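Local coordinates for protein abietadiene synthase, chloroplastic (Abies grandis, PDB 3S9V) that is a plant terpene synthase, a mainly helical multidomain enzyme whose chain contains an N-terminal terpene synthase domain and a metal-binding domain of the same family, at residues A[56-61]-A[230-235]; A[268-273]-A[298-303]; A[323-328]-A[366-371]. All blocks are in the same frame, centred on the assembly; numbering follows the deposited sequence.

Contact 1. Residues A[56-61]-A[230-235]; sequences AYDTAW and SSPAST
Ser231 OG and Asp58 OD1 approach each other across this contact with a water between them. The water donates to Asp58 OD1 at 2.7 Å and accepts from Ser231 OG. The second of these distances is short, so the exact place of the water is less certain. Ser231 is also the N-cap of helix 232-242. A chi1 of 170° swings OG beside the carbonyl carbon, where it accepts the backbone N-H of Ser234 at 3.2 Å. The hydroxyl thus serves both the helix end and the water.

Pro232 opens the first turn of the helix. Its CD packs against Asp58 OD1 at 3.5 Å, beside the polar bond made by the next residue.

Ala233 is the centre of the contact. Its backbone N donates to Asp58 OD1 at 3.1 Å, with an N-H...O angle of 152°. The donor comes from the anti side of the carboxylate, 16° out of its plane. A carboxylate at the N-terminal turn of a helix would probably be favoured by the helix dipole. The other oxygen, Asp58 OD2, is bound by Ser55 OG. The methyl of Ala233 fits between three side chains: CB lies 3.3 Å from Asp58 OD1, 3.6 Å from Trp61 CB and 3.9 Å from Tyr57 CE2. Trp61 CD1 in turn covers one face of the Tyr57 ring, near its rim.

The contact sets the start of helix 232-242 against the side of helix 56-62. Helix 151-164 packs on Tyr57 and Trp61. Helix 101-117 lies against Ala56, Tyr57 and Ala60, and helix 77-85 against Ala56 and Thr59.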
ATOM      1  N   ALA A  56      -3.074  -4.939  30.909  1.00 17.71           N
ATOM      2  CA  ALA A  56      -3.060  -5.013  32.358  1.00 16.42           C
ATOM      3  C   ALA A  56      -3.533  -3.687  32.948  1.00 15.75           C
ATOM      4  O   ALA A  56      -4.303  -3.659  33.908  1.00 18.41           O
ATOM      5  CB  ALA A  56      -1.664  -5.350  32.847  1.00 17.65           C
ATOM      6  N   TYR A  57      -3.086  -2.589  32.355  1.00 13.49           N
ATOM      7  CA  TYR A  57      -3.456  -1.257  32.828  1.00 13.01           C
ATOM      8  C   TYR A  57      -4.972  -1.016  32.801  1.00 13.46           C
ATOM      9  O   TYR A  57      -5.560  -0.601  33.798  1.00 15.96           O
ATOM     10  CB  TYR A  57      -2.753  -0.200  31.975  1.00 10.32           C
ATOM     11  CG  TYR A  57      -3.281   1.202  32.162  1.00 14.24           C
ATOM     12  CD1 TYR A  57      -2.876   1.988  33.240  1.00 20.04           C
ATOM     13  CD2 TYR A  57      -4.202   1.734  31.270  1.00  9.64           C
ATOM     14  CE1 TYR A  57      -3.380   3.271  33.420  1.00 18.94           C
ATOM     15  CE2 TYR A  57      -4.709   3.005  31.440  1.00 18.02           C
ATOM     16  CZ  TYR A  57      -4.297   3.767  32.515  1.00 13.09           C
ATOM     17  OH  TYR A  57      -4.828   5.013  32.687  1.00 13.79           O
ATOM     18  N   ASP A  58      -5.599  -1.268  31.658  1.00 17.41           N
ATOM     19  CA  ASP A  58      -7.038  -1.063  31.523  1.00 20.89           C
ATOM     20  C   ASP A  58      -7.814  -2.049  32.374  1.00 21.29           C
ATOM     21  O   ASP A  58      -8.843  -1.707  32.956  1.00 20.55           O
ATOM     22  CB  ASP A  58      -7.457  -1.202  30.063  1.00 18.27           C
ATOM     23  CG  ASP A  58      -7.004  -0.029  29.216  1.00 20.83           C
ATOM     24  OD1 ASP A  58      -7.827   0.875  28.946  1.00 28.00           O
ATOM     25  OD2 ASP A  58      -5.819  -0.011  28.829  1.00 25.06           O
ATOM     26  N   THR A  59      -7.315  -3.273  32.455  1.00 19.58           N
ATOM     27  CA  THR A  59      -7.986  -4.281  33.247  1.00 18.27           C
ATOM     28  C   THR A  59      -7.992  -3.839  34.698  1.00 16.94           C
ATOM     29  O   THR A  59      -8.986  -4.009  35.405  1.00 15.92           O
ATOM     30  CB  THR A  59      -7.284  -5.626  33.101  1.00 20.15           C
ATOM     31  OG1 THR A  59      -7.281  -5.987  31.717  1.00 17.80           O
ATOM     32  CG2 THR A  59      -7.996  -6.697  33.903  1.00 15.03           C
ATOM     33  N   ALA A  60      -6.885  -3.246  35.132  1.00 14.85           N
ATOM     34  CA  ALA A  60      -6.775  -2.764  36.501  1.00 15.23           C
ATOM     35  C   ALA A  60      -7.847  -1.704  36.772  1.00 16.49           C
ATOM     36  O   ALA A  60      -8.406  -1.647  37.869  1.00 17.15           O
ATOM     37  CB  ALA A  60      -5.390  -2.185  36.740  1.00 17.04           C
ATOM     38  N   TRP A  61      -8.139  -0.872  35.777  1.00 13.80           N
ATOM     39  CA  TRP A  61      -9.152   0.165  35.955  1.00 16.06           C
ATOM     40  C   TRP A  61     -10.559  -0.412  35.999  1.00 18.91           C
ATOM     41  O   TRP A  61     -11.397   0.037  36.781  1.00 20.54           O
ATOM     42  CB  TRP A  61      -9.043   1.236  34.862  1.00 10.62           C
ATOM     43  CG  TRP A  61      -8.036   2.297  35.211  1.00 21.73           C
ATOM     44  CD1 TRP A  61      -6.709   2.315  34.882  1.00 14.17           C
ATOM     45  CD2 TRP A  61      -8.262   3.453  36.039  1.00 17.66           C
ATOM     46  NE1 TRP A  61      -6.095   3.408  35.456  1.00 24.54           N
ATOM     47  CE2 TRP A  61      -7.023   4.121  36.171  1.00 12.98           C
ATOM     48  CE3 TRP A  61      -9.391   3.983  36.684  1.00 18.78           C
ATOM     49  CZ2 TRP A  61      -6.878   5.293  36.920  1.00 13.88           C
ATOM     50  CZ3 TRP A  61      -9.247   5.161  37.440  1.00 14.89           C
ATOM     51  CH2 TRP A  61      -7.999   5.798  37.547  1.00 14.80           C
ATOM     52  N   SER A 230     -13.416   4.609  22.773  1.00 16.23           N
ATOM     53  CA  SER A 230     -13.088   3.186  22.798  1.00 16.27           C
ATOM     54  C   SER A 230     -12.174   2.699  23.911  1.00 18.80           C
ATOM     55  O   SER A 230     -11.784   1.529  23.915  1.00 19.93           O
ATOM     56  CB  SER A 230     -12.507   2.756  21.450  1.00 17.62           C
ATOM     57  OG  SER A 230     -11.144   3.107  21.332  1.00 23.80           O
ATOM     58  N   SER A 231     -11.850   3.573  24.858  1.00 17.25           N
ATOM     59  CA  SER A 231     -10.965   3.208  25.965  1.00 13.93           C
ATOM     60  C   SER A 231     -11.690   2.634  27.187  1.00 16.02           C
ATOM     61  O   SER A 231     -12.514   3.305  27.803  1.00 16.91           O
ATOM     62  CB  SER A 231     -10.150   4.433  26.387  1.00 15.49           C
ATOM     63  OG  SER A 231      -9.448   4.193  27.591  1.00 19.68           O
ATOM     64  N   PRO A 232     -11.390   1.378  27.558  1.00 19.38           N
ATOM     65  CA  PRO A 232     -12.030   0.740  28.717  1.00 14.55           C
ATOM     66  C   PRO A 232     -11.734   1.441  30.048  1.00 15.53           C
ATOM     67  O   PRO A 232     -12.629   1.617  30.874  1.00 17.19           O
ATOM     68  CB  PRO A 232     -11.460  -0.672  28.681  1.00 16.66           C
ATOM     69  CG  PRO A 232     -11.259  -0.899  27.223  1.00 20.15           C
ATOM     70  CD  PRO A 232     -10.609   0.387  26.801  1.00 17.69           C
ATOM     71  N   ALA A 233     -10.478   1.820  30.267  1.00 17.54           N
ATOM     72  CA  ALA A 233     -10.111   2.493  31.507  1.00 21.52           C
ATOM     73  C   ALA A 233     -10.814   3.849  31.577  1.00 20.95           C
ATOM     74  O   ALA A 233     -11.301   4.261  32.629  1.00 20.46           O
ATOM     75  CB  ALA A 233      -8.596   2.680  31.586  1.00 20.98           C
ATOM     76  N   SER A 234     -10.874   4.533  30.444  1.00 19.74           N
ATOM     77  CA  SER A 234     -11.512   5.838  30.385  1.00 23.08           C
ATOM     78  C   SER A 234     -13.002   5.701  30.684  1.00 20.45           C
ATOM     79  O   SER A 234     -13.583   6.502  31.411  1.00 18.19           O
ATOM     80  CB  SER A 234     -11.303   6.452  28.998  1.00 21.90           C
ATOM     81  OG  SER A 234     -11.489   7.855  29.030  1.00 24.46           O
ATOM     82  N   THR A 235     -13.614   4.670  30.118  1.00 21.69           N
ATOM     83  CA  THR A 235     -15.032   4.417  30.322  1.00 17.70           C
ATOM     84  C   THR A 235     -15.309   3.991  31.759  1.00 21.15           C
ATOM     85  O   THR A 235     -16.335   4.355  32.333  1.00 17.94           O
ATOM     86  CB  THR A 235     -15.521   3.317  29.382  1.00 18.07           C
ATOM     87  OG1 THR A 235     -15.296   3.723  28.029  1.00 12.88           O
ATOM     88  CG2 THR A 235     -17.012   3.053  29.597  1.00 13.51           C
TER
HETATM   89  O   HOH W   1      -7.231   2.991  27.431  1.00 25.41           O

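Contact 2. Residues A[268-273]-A[298-303]; sequences LDLFER and DYVYSH
Arg273 and Tyr299 stack where two consecutive helices of the N-terminal terpene synthase domain meet. The domain belongs to the six-hairpin group of helical folds. Here the first turn of helix 269-282 faces the C-terminal part of helix 290-301.

The main interaction is cation-pi. The Arg273 guanidinium lies flat on the Tyr299 ring, with the planes 18° apart. Its CZ is 3.6 Å from the ring centroid, over the face. NE and CD sit above Tyr299 CD2, so the stack is shifted toward the rim. The opposite face of the ring is covered by His303 CD2.

The apolar part is smaller. Leu270 CD2 reaches His303 CB and Tyr299 CE2, each at 4.1 Å. Val300 CG2 packs on Arg273 CB at 3.8 Å, at the start of the arginine chain.

Hydrogen bonds fix the groups around the stack. Arg273 NH1 donates to Asp269 O at 3.2 Å, nearly in the guanidinium plane, and also binds Gly48 O. His303 ND1 is hydrogen-bonded to Glu314 OE1. Asp269 OD2 takes the backbone N-H of Arg313. The last bond holds the hydroxyl of the tyrosine. With chi1 of 55°, Asp269 turns its carboxylate toward the ring edge, and Tyr299 OH donates to the anti lone pair of Asp269 OD1 at 2.7 Å.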
ATOM      1  N   LEU A 268     -12.018  -3.197  17.273  1.00 19.70           N
ATOM      2  CA  LEU A 268     -10.974  -2.886  16.297  1.00 20.79           C
ATOM      3  C   LEU A 268     -11.276  -3.485  14.924  1.00 21.76           C
ATOM      4  O   LEU A 268     -10.369  -3.733  14.129  1.00 20.55           O
ATOM      5  CB  LEU A 268      -9.635  -3.424  16.810  1.00 15.15           C
ATOM      6  CG  LEU A 268      -9.176  -2.885  18.173  1.00 21.89           C
ATOM      7  CD1 LEU A 268      -7.930  -3.629  18.631  1.00 14.95           C
ATOM      8  CD2 LEU A 268      -8.895  -1.386  18.070  1.00 19.77           C
ATOM      9  N   ASP A 269     -12.562  -3.692  14.653  1.00 22.91           N
ATOM     10  CA  ASP A 269     -13.028  -4.314  13.420  1.00 23.95           C
ATOM     11  C   ASP A 269     -12.633  -3.704  12.074  1.00 23.36           C
ATOM     12  O   ASP A 269     -12.389  -4.440  11.122  1.00 23.14           O
ATOM     13  CB  ASP A 269     -14.552  -4.485  13.472  1.00 28.23           C
ATOM     14  CG  ASP A 269     -15.286  -3.181  13.757  1.00 34.10           C
ATOM     15  OD1 ASP A 269     -16.472  -3.074  13.373  1.00 42.23           O
ATOM     16  OD2 ASP A 269     -14.692  -2.271  14.373  1.00 33.21           O
ATOM     17  N   LEU A 270     -12.573  -2.382  11.974  1.00 22.13           N
ATOM     18  CA  LEU A 270     -12.205  -1.765  10.698  1.00 21.82           C
ATOM     19  C   LEU A 270     -10.689  -1.749  10.540  1.00 23.06           C
ATOM     20  O   LEU A 270     -10.143  -1.976   9.450  1.00 18.75           O
ATOM     21  CB  LEU A 270     -12.738  -0.335  10.616  1.00 24.69           C
ATOM     22  CG  LEU A 270     -14.231  -0.080  10.841  1.00 21.60           C
ATOM     23  CD1 LEU A 270     -14.537   1.343  10.412  1.00 13.18           C
ATOM     24  CD2 LEU A 270     -15.076  -1.061  10.033  1.00 21.86           C
ATOM     25  N   PHE A 271     -10.012  -1.460  11.640  1.00 20.58           N
ATOM     26  CA  PHE A 271      -8.566  -1.429  11.644  1.00 21.85           C
ATOM     27  C   PHE A 271      -8.025  -2.828  11.298  1.00 21.37           C
ATOM     28  O   PHE A 271      -7.168  -2.977  10.425  1.00 23.48           O
ATOM     29  CB  PHE A 271      -8.084  -0.953  13.025  1.00 27.12           C
ATOM     30  CG  PHE A 271      -6.618  -1.164  13.278  1.00 25.79           C
ATOM     31  CD1 PHE A 271      -5.672  -0.824  12.320  1.00 21.57           C
ATOM     32  CD2 PHE A 271      -6.184  -1.681  14.493  1.00 29.23           C
ATOM     33  CE1 PHE A 271      -4.315  -0.997  12.565  1.00 20.79           C
ATOM     34  CE2 PHE A 271      -4.827  -1.859  14.750  1.00 23.45           C
ATOM     35  CZ  PHE A 271      -3.889  -1.517  13.785  1.00 26.89           C
ATOM     36  N   GLU A 272      -8.558  -3.857  11.943  1.00 19.42           N
ATOM     37  CA  GLU A 272      -8.086  -5.215  11.698  1.00 20.17           C
ATOM     38  C   GLU A 272      -8.309  -5.714  10.271  1.00 20.59           C
ATOM     39  O   GLU A 272      -7.406  -6.289   9.656  1.00 15.30           O
ATOM     40  CB  GLU A 272      -8.740  -6.182  12.685  1.00 18.97           C
ATOM     41  CG  GLU A 272      -8.288  -7.614  12.502  1.00 21.40           C
ATOM     42  CD  GLU A 272      -8.682  -8.505  13.658  1.00 25.67           C
ATOM     43  OE1 GLU A 272      -9.869  -8.897  13.760  1.00 29.57           O
ATOM     44  OE2 GLU A 272      -7.795  -8.806  14.477  1.00 32.35           O
ATOM     45  N   ARG A 273      -9.508  -5.495   9.739  1.00 22.13           N
ATOM     46  CA  ARG A 273      -9.816  -5.942   8.384  1.00 21.05           C
ATOM     47  C   ARG A 273      -9.016  -5.228   7.301  1.00 23.50           C
ATOM     48  O   ARG A 273      -8.492  -5.875   6.393  1.00 25.83           O
ATOM     49  CB  ARG A 273     -11.313  -5.796   8.104  1.00 20.80           C
ATOM     50  CG  ARG A 273     -12.177  -6.861   8.785  1.00 12.29           C
ATOM     51  CD  ARG A 273     -13.653  -6.607   8.537  1.00 18.98           C
ATOM     52  NE  ARG A 273     -14.504  -7.672   9.066  1.00 26.37           N
ATOM     53  CZ  ARG A 273     -14.725  -7.884  10.360  1.00 29.53           C
ATOM     54  NH1 ARG A 273     -14.162  -7.101  11.274  1.00 27.95           N
ATOM     55  NH2 ARG A 273     -15.505  -8.884  10.739  1.00 27.00           N
ATOM     56  N   ASP A 298     -16.542  -5.964   2.239  1.00 24.68           N
ATOM     57  CA  ASP A 298     -17.985  -5.706   2.224  1.00 25.58           C
ATOM     58  C   ASP A 298     -18.369  -5.186   3.616  1.00 25.54           C
ATOM     59  O   ASP A 298     -19.164  -4.254   3.758  1.00 24.55           O
ATOM     60  CB  ASP A 298     -18.790  -6.986   1.946  1.00 25.34           C
ATOM     61  CG  ASP A 298     -18.800  -7.378   0.474  1.00 34.10           C
ATOM     62  OD1 ASP A 298     -18.588  -6.499  -0.392  1.00 33.12           O
ATOM     63  OD2 ASP A 298     -19.048  -8.572   0.185  1.00 36.57           O
ATOM     64  N   TYR A 299     -17.789  -5.808   4.637  1.00 22.30           N
ATOM     65  CA  TYR A 299     -18.042  -5.437   6.017  1.00 22.53           C
ATOM     66  C   TYR A 299     -17.607  -3.999   6.259  1.00 23.68           C
ATOM     67  O   TYR A 299     -18.384  -3.187   6.765  1.00 21.34           O
ATOM     68  CB  TYR A 299     -17.280  -6.370   6.957  1.00 22.35           C
ATOM     69  CG  TYR A 299     -17.458  -6.042   8.425  1.00 32.65           C
ATOM     70  CD1 TYR A 299     -18.476  -6.630   9.176  1.00 23.59           C
ATOM     71  CD2 TYR A 299     -16.606  -5.131   9.062  1.00 32.31           C
ATOM     72  CE1 TYR A 299     -18.639  -6.323  10.534  1.00 24.30           C
ATOM     73  CE2 TYR A 299     -16.761  -4.815  10.409  1.00 25.23           C
ATOM     74  CZ  TYR A 299     -17.776  -5.415  11.140  1.00 27.86           C
ATOM     75  OH  TYR A 299     -17.909  -5.119  12.480  1.00 26.28           O
ATOM     76  N   VAL A 300     -16.366  -3.682   5.895  1.00 21.76           N
ATOM     77  CA  VAL A 300     -15.862  -2.330   6.092  1.00 18.78           C
ATOM     78  C   VAL A 300     -16.695  -1.295   5.351  1.00 19.92           C
ATOM     79  O   VAL A 300     -16.994  -0.230   5.891  1.00 20.70           O
ATOM     80  CB  VAL A 300     -14.397  -2.204   5.639  1.00 19.76           C
ATOM     81  CG1 VAL A 300     -13.927  -0.744   5.771  1.00 10.77           C
ATOM     82  CG2 VAL A 300     -13.520  -3.125   6.490  1.00 15.90           C
ATOM     83  N   TYR A 301     -17.072  -1.607   4.115  1.00 21.88           N
ATOM     84  CA  TYR A 301     -17.865  -0.680   3.320  1.00 21.83           C
ATOM     85  C   TYR A 301     -19.252  -0.443   3.930  1.00 22.79           C
ATOM     86  O   TYR A 301     -19.765   0.672   3.866  1.00 23.33           O
ATOM     87  CB  TYR A 301     -18.012  -1.187   1.877  1.00 26.58           C
ATOM     88  CG  TYR A 301     -18.787  -0.237   0.974  1.00 28.74           C
ATOM     89  CD1 TYR A 301     -18.278   1.022   0.655  1.00 23.28           C
ATOM     90  CD2 TYR A 301     -20.048  -0.585   0.472  1.00 29.81           C
ATOM     91  CE1 TYR A 301     -19.003   1.918  -0.140  1.00 31.89           C
ATOM     92  CE2 TYR A 301     -20.781   0.303  -0.325  1.00 31.52           C
ATOM     93  CZ  TYR A 301     -20.251   1.552  -0.624  1.00 33.93           C
ATOM     94  OH  TYR A 301     -20.968   2.435  -1.394  1.00 36.95           O
ATOM     95  N   SER A 302     -19.855  -1.483   4.511  1.00 20.32           N
ATOM     96  CA  SER A 302     -21.173  -1.345   5.129  1.00 22.08           C
ATOM     97  C   SER A 302     -21.074  -0.422   6.330  1.00 22.81           C
ATOM     98  O   SER A 302     -22.086  -0.049   6.915  1.00 26.96           O
ATOM     99  CB  SER A 302     -21.717  -2.699   5.593  1.00 21.93           C
ATOM    100  OG  SER A 302     -21.048  -3.156   6.757  1.00 29.30           O
ATOM    101  N   HIS A 303     -19.849  -0.071   6.709  1.00 19.84           N
ATOM    102  CA  HIS A 303     -19.639   0.831   7.837  1.00 23.11           C
ATOM    103  C   HIS A 303     -18.965   2.113   7.374  1.00 23.55           C
ATOM    104  O   HIS A 303     -18.548   2.927   8.192  1.00 24.08           O
ATOM    105  CB  HIS A 303     -18.786   0.161   8.915  1.00 20.30           C
ATOM    106  CG  HIS A 303     -19.510  -0.904   9.671  1.00 21.25           C
ATOM    107  ND1 HIS A 303     -20.570  -0.630  10.508  1.00 23.42           N
ATOM    108  CD2 HIS A 303     -19.358  -2.250   9.685  1.00 19.14           C
ATOM    109  CE1 HIS A 303     -21.040  -1.760  11.004  1.00 23.33           C
ATOM    110  NE2 HIS A 303     -20.322  -2.758  10.520  1.00 26.02           N
TER

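Contact 3. Residues A[323-328]-A[366-371]; sequences TAMGLR and MLNVNR
Ala324 packs on Val369 where helices 320-332 and 363-373 run side by side. The two short segments point nearly the same way, with an angle of 23° between their directions. Their axes come within 8.4 Å. This close spacing suits the small Ala324 side chain. Its CB touches Val369 CA at 3.8 Å and the CG2 branch of the valine at 3.9 Å.

Met325 follows, and its chain bends at chi2 and chi3. The bends carry the methyl CE across the groove between the helices. There CE meets Asn368 OD1 at 3.0 Å and Arg371 NH1 at 3.1 Å. Both approaches are short for a methyl group. The packing is tight, perhaps strained, and the exact place of the methyl is less sure. The two polar atoms it meets are bonded to each other: Arg371 NH1 donates to Asn368 OD1 at 3.3 Å, close to the guanidinium plane. Asn368 ND2 is used elsewhere, by Asp321 OD1. Asp321 lies just before this segment, in a DIDD sequence that matches the DXDD motif and so probably marks the class II active site of this family.

Arg328 closes the segment. CG is anti to the backbone N (chi1 -177°), and the chain turns at chi3. Its CD lies beside Arg371 O, and its guanidinium is set over one face of that of Arg371. The planes are 39° apart, and NH1 of Arg328 is 3.1 Å from NH2 of Arg371.

Two donors this near each other do not bond directly. What gathers them is Asp278 of helix 269-282, whose OD1 makes salt bridges to Arg328 NH1 and Arg371 NH2. The shared carboxylate probably offsets much of the paired positive charge and ties a third helix to the other two.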
ATOM      1  N   THR A 323      -9.020   6.015   7.433  1.00 17.08           N
ATOM      2  CA  THR A 323      -9.771   6.579   6.315  1.00 18.79           C
ATOM      3  C   THR A 323      -8.982   6.505   5.017  1.00 15.51           C
ATOM      4  O   THR A 323      -9.530   6.170   3.973  1.00 19.21           O
ATOM      5  CB  THR A 323     -10.159   8.043   6.578  1.00 13.40           C
ATOM      6  OG1 THR A 323     -10.991   8.109   7.740  1.00 22.52           O
ATOM      7  CG2 THR A 323     -10.917   8.609   5.384  1.00 17.90           C
ATOM      8  N   ALA A 324      -7.695   6.818   5.081  1.00 16.95           N
ATOM      9  CA  ALA A 324      -6.849   6.754   3.897  1.00 18.41           C
ATOM     10  C   ALA A 324      -6.686   5.299   3.441  1.00 20.06           C
ATOM     11  O   ALA A 324      -6.710   5.019   2.246  1.00 21.60           O
ATOM     12  CB  ALA A 324      -5.493   7.373   4.188  1.00 14.07           C
ATOM     13  N   MET A 325      -6.515   4.378   4.387  1.00 22.27           N
ATOM     14  CA  MET A 325      -6.370   2.964   4.039  1.00 24.07           C
ATOM     15  C   MET A 325      -7.646   2.509   3.342  1.00 23.84           C
ATOM     16  O   MET A 325      -7.613   1.982   2.226  1.00 21.78           O
ATOM     17  CB  MET A 325      -6.160   2.107   5.289  1.00 21.34           C
ATOM     18  CG  MET A 325      -4.717   1.844   5.677  1.00 32.91           C
ATOM     19  SD  MET A 325      -3.863   0.657   4.612  1.00 24.07           S
ATOM     20  CE  MET A 325      -2.760   1.736   3.858  1.00 29.52           C
ATOM     21  N   GLY A 326      -8.773   2.724   4.016  1.00 21.32           N
ATOM     22  CA  GLY A 326     -10.052   2.329   3.464  1.00 17.40           C
ATOM     23  C   GLY A 326     -10.345   2.960   2.120  1.00 20.08           C
ATOM     24  O   GLY A 326     -10.854   2.289   1.224  1.00 20.14           O
ATOM     25  N   LEU A 327     -10.034   4.248   1.966  1.00 19.63           N
ATOM     26  CA  LEU A 327     -10.297   4.924   0.695  1.00 19.43           C
ATOM     27  C   LEU A 327      -9.543   4.267  -0.463  1.00 19.01           C
ATOM     28  O   LEU A 327     -10.140   3.990  -1.508  1.00 20.47           O
ATOM     29  CB  LEU A 327      -9.941   6.418   0.781  1.00 15.88           C
ATOM     30  CG  LEU A 327      -9.998   7.203  -0.534  1.00 16.51           C
ATOM     31  CD1 LEU A 327     -11.360   7.014  -1.193  1.00 21.54           C
ATOM     32  CD2 LEU A 327      -9.722   8.672  -0.263  1.00 20.45           C
ATOM     33  N   ARG A 328      -8.251   3.993  -0.282  1.00 16.89           N
ATOM     34  CA  ARG A 328      -7.478   3.361  -1.359  1.00 20.02           C
ATOM     35  C   ARG A 328      -7.911   1.934  -1.679  1.00 17.91           C
ATOM     36  O   ARG A 328      -8.179   1.604  -2.843  1.00 18.90           O
ATOM     37  CB  ARG A 328      -5.978   3.357  -1.045  1.00 18.70           C
ATOM     38  CG  ARG A 328      -5.112   2.763  -2.174  1.00 18.42           C
ATOM     39  CD  ARG A 328      -3.630   2.845  -1.827  1.00 15.31           C
ATOM     40  NE  ARG A 328      -3.425   2.321  -0.488  1.00 25.15           N
ATOM     41  CZ  ARG A 328      -3.199   1.046  -0.202  1.00 21.13           C
ATOM     42  NH1 ARG A 328      -3.052   0.677   1.064  1.00 16.99           N
ATOM     43  NH2 ARG A 328      -3.080   0.150  -1.175  1.00 16.07           N
ATOM     44  N   MET A 366       1.145   9.432   7.619  1.00 26.48           N
ATOM     45  CA  MET A 366       1.363  10.251   6.427  1.00 26.57           C
ATOM     46  C   MET A 366       1.715   9.313   5.284  1.00 26.51           C
ATOM     47  O   MET A 366       1.388   9.587   4.131  1.00 25.53           O
ATOM     48  CB  MET A 366       2.487  11.289   6.620  1.00 23.02           C
ATOM     49  CG  MET A 366       2.123  12.500   7.498  1.00 28.04           C
ATOM     50  SD  MET A 366       0.679  13.476   6.957  1.00 25.22           S
ATOM     51  CE  MET A 366      -0.629  12.608   7.787  1.00 27.58           C
ATOM     52  N   LEU A 367       2.367   8.196   5.608  1.00 23.29           N
ATOM     53  CA  LEU A 367       2.732   7.234   4.578  1.00 24.51           C
ATOM     54  C   LEU A 367       1.499   6.598   3.935  1.00 24.52           C
ATOM     55  O   LEU A 367       1.407   6.521   2.708  1.00 22.23           O
ATOM     56  CB  LEU A 367       3.634   6.132   5.139  1.00 22.88           C
ATOM     57  CG  LEU A 367       3.876   4.992   4.139  1.00 26.66           C
ATOM     58  CD1 LEU A 367       4.451   5.557   2.849  1.00 19.70           C
ATOM     59  CD2 LEU A 367       4.817   3.953   4.731  1.00 30.30           C
ATOM     60  N   ASN A 368       0.554   6.133   4.746  1.00 22.53           N
ATOM     61  CA  ASN A 368      -0.644   5.526   4.174  1.00 23.93           C
ATOM     62  C   ASN A 368      -1.467   6.557   3.408  1.00 21.91           C
ATOM     63  O   ASN A 368      -2.141   6.227   2.427  1.00 20.19           O
ATOM     64  CB  ASN A 368      -1.481   4.851   5.264  1.00 26.84           C
ATOM     65  CG  ASN A 368      -0.800   3.610   5.822  1.00 29.15           C
ATOM     66  OD1 ASN A 368      -0.271   2.794   5.064  1.00 37.54           O
ATOM     67  ND2 ASN A 368      -0.813   3.459   7.144  1.00 27.74           N
ATOM     68  N   VAL A 369      -1.396   7.810   3.848  1.00 20.12           N
ATOM     69  CA  VAL A 369      -2.104   8.886   3.178  1.00 19.21           C
ATOM     70  C   VAL A 369      -1.425   9.122   1.829  1.00 18.69           C
ATOM     71  O   VAL A 369      -2.092   9.376   0.828  1.00 23.61           O
ATOM     72  CB  VAL A 369      -2.070  10.204   4.010  1.00 23.35           C
ATOM     73  CG1 VAL A 369      -2.576  11.372   3.174  1.00 19.83           C
ATOM     74  CG2 VAL A 369      -2.927  10.058   5.259  1.00 20.25           C
ATOM     75  N   ASN A 370      -0.099   9.027   1.796  1.00 19.97           N
ATOM     76  CA  ASN A 370       0.648   9.236   0.551  1.00 21.72           C
ATOM     77  C   ASN A 370       0.326   8.162  -0.490  1.00 19.72           C
ATOM     78  O   ASN A 370       0.124   8.466  -1.667  1.00 19.39           O
ATOM     79  CB  ASN A 370       2.161   9.272   0.821  1.00 19.43           C
ATOM     80  CG  ASN A 370       2.981   9.398  -0.459  1.00 22.21           C
ATOM     81  OD1 ASN A 370       3.274   8.408  -1.124  1.00 23.02           O
ATOM     82  ND2 ASN A 370       3.340  10.625  -0.812  1.00 22.05           N
ATOM     83  N   ARG A 371       0.283   6.909  -0.057  1.00 18.41           N
ATOM     84  CA  ARG A 371      -0.046   5.809  -0.957  1.00 22.60           C
ATOM     85  C   ARG A 371      -1.435   6.057  -1.550  1.00 22.13           C
ATOM     86  O   ARG A 371      -1.656   5.877  -2.747  1.00 23.53           O
ATOM     87  CB  ARG A 371      -0.033   4.475  -0.199  1.00 17.29           C
ATOM     88  CG  ARG A 371       1.349   4.054   0.294  1.00 20.84           C
ATOM     89  CD  ARG A 371       1.247   2.902   1.278  1.00 25.81           C
ATOM     90  NE  ARG A 371       0.799   1.679   0.625  1.00 23.99           N
ATOM     91  CZ  ARG A 371       0.175   0.682   1.239  1.00 19.61           C
ATOM     92  NH1 ARG A 371      -0.090   0.745   2.539  1.00 18.09           N
ATOM     93  NH2 ARG A 371      -0.194  -0.382   0.541  1.00 31.08           N
TER

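The three contacts follow one another along the chain. Contacts 1 and 2 have centres about 23 Å apart and nearest atoms about 6 Å apart. Trp311 bridges them: it bonds to Ser230 of contact 1 through its side chain and to Phe271 of contact 2 through its backbone. Contacts 2 and 3 are closer, with centres about 15 Å and nearest atoms about 5 Å apart. Helix 269-282 serves both, starting in contact 2 and supplying Asp278 to contact 3. Asn368 of contact 3 hydrogen-bonds Asp321 of the DIDD sequence, which probably marks the class II active site. Contact 1 is farther off, its centre about 29 Å from that of contact 3.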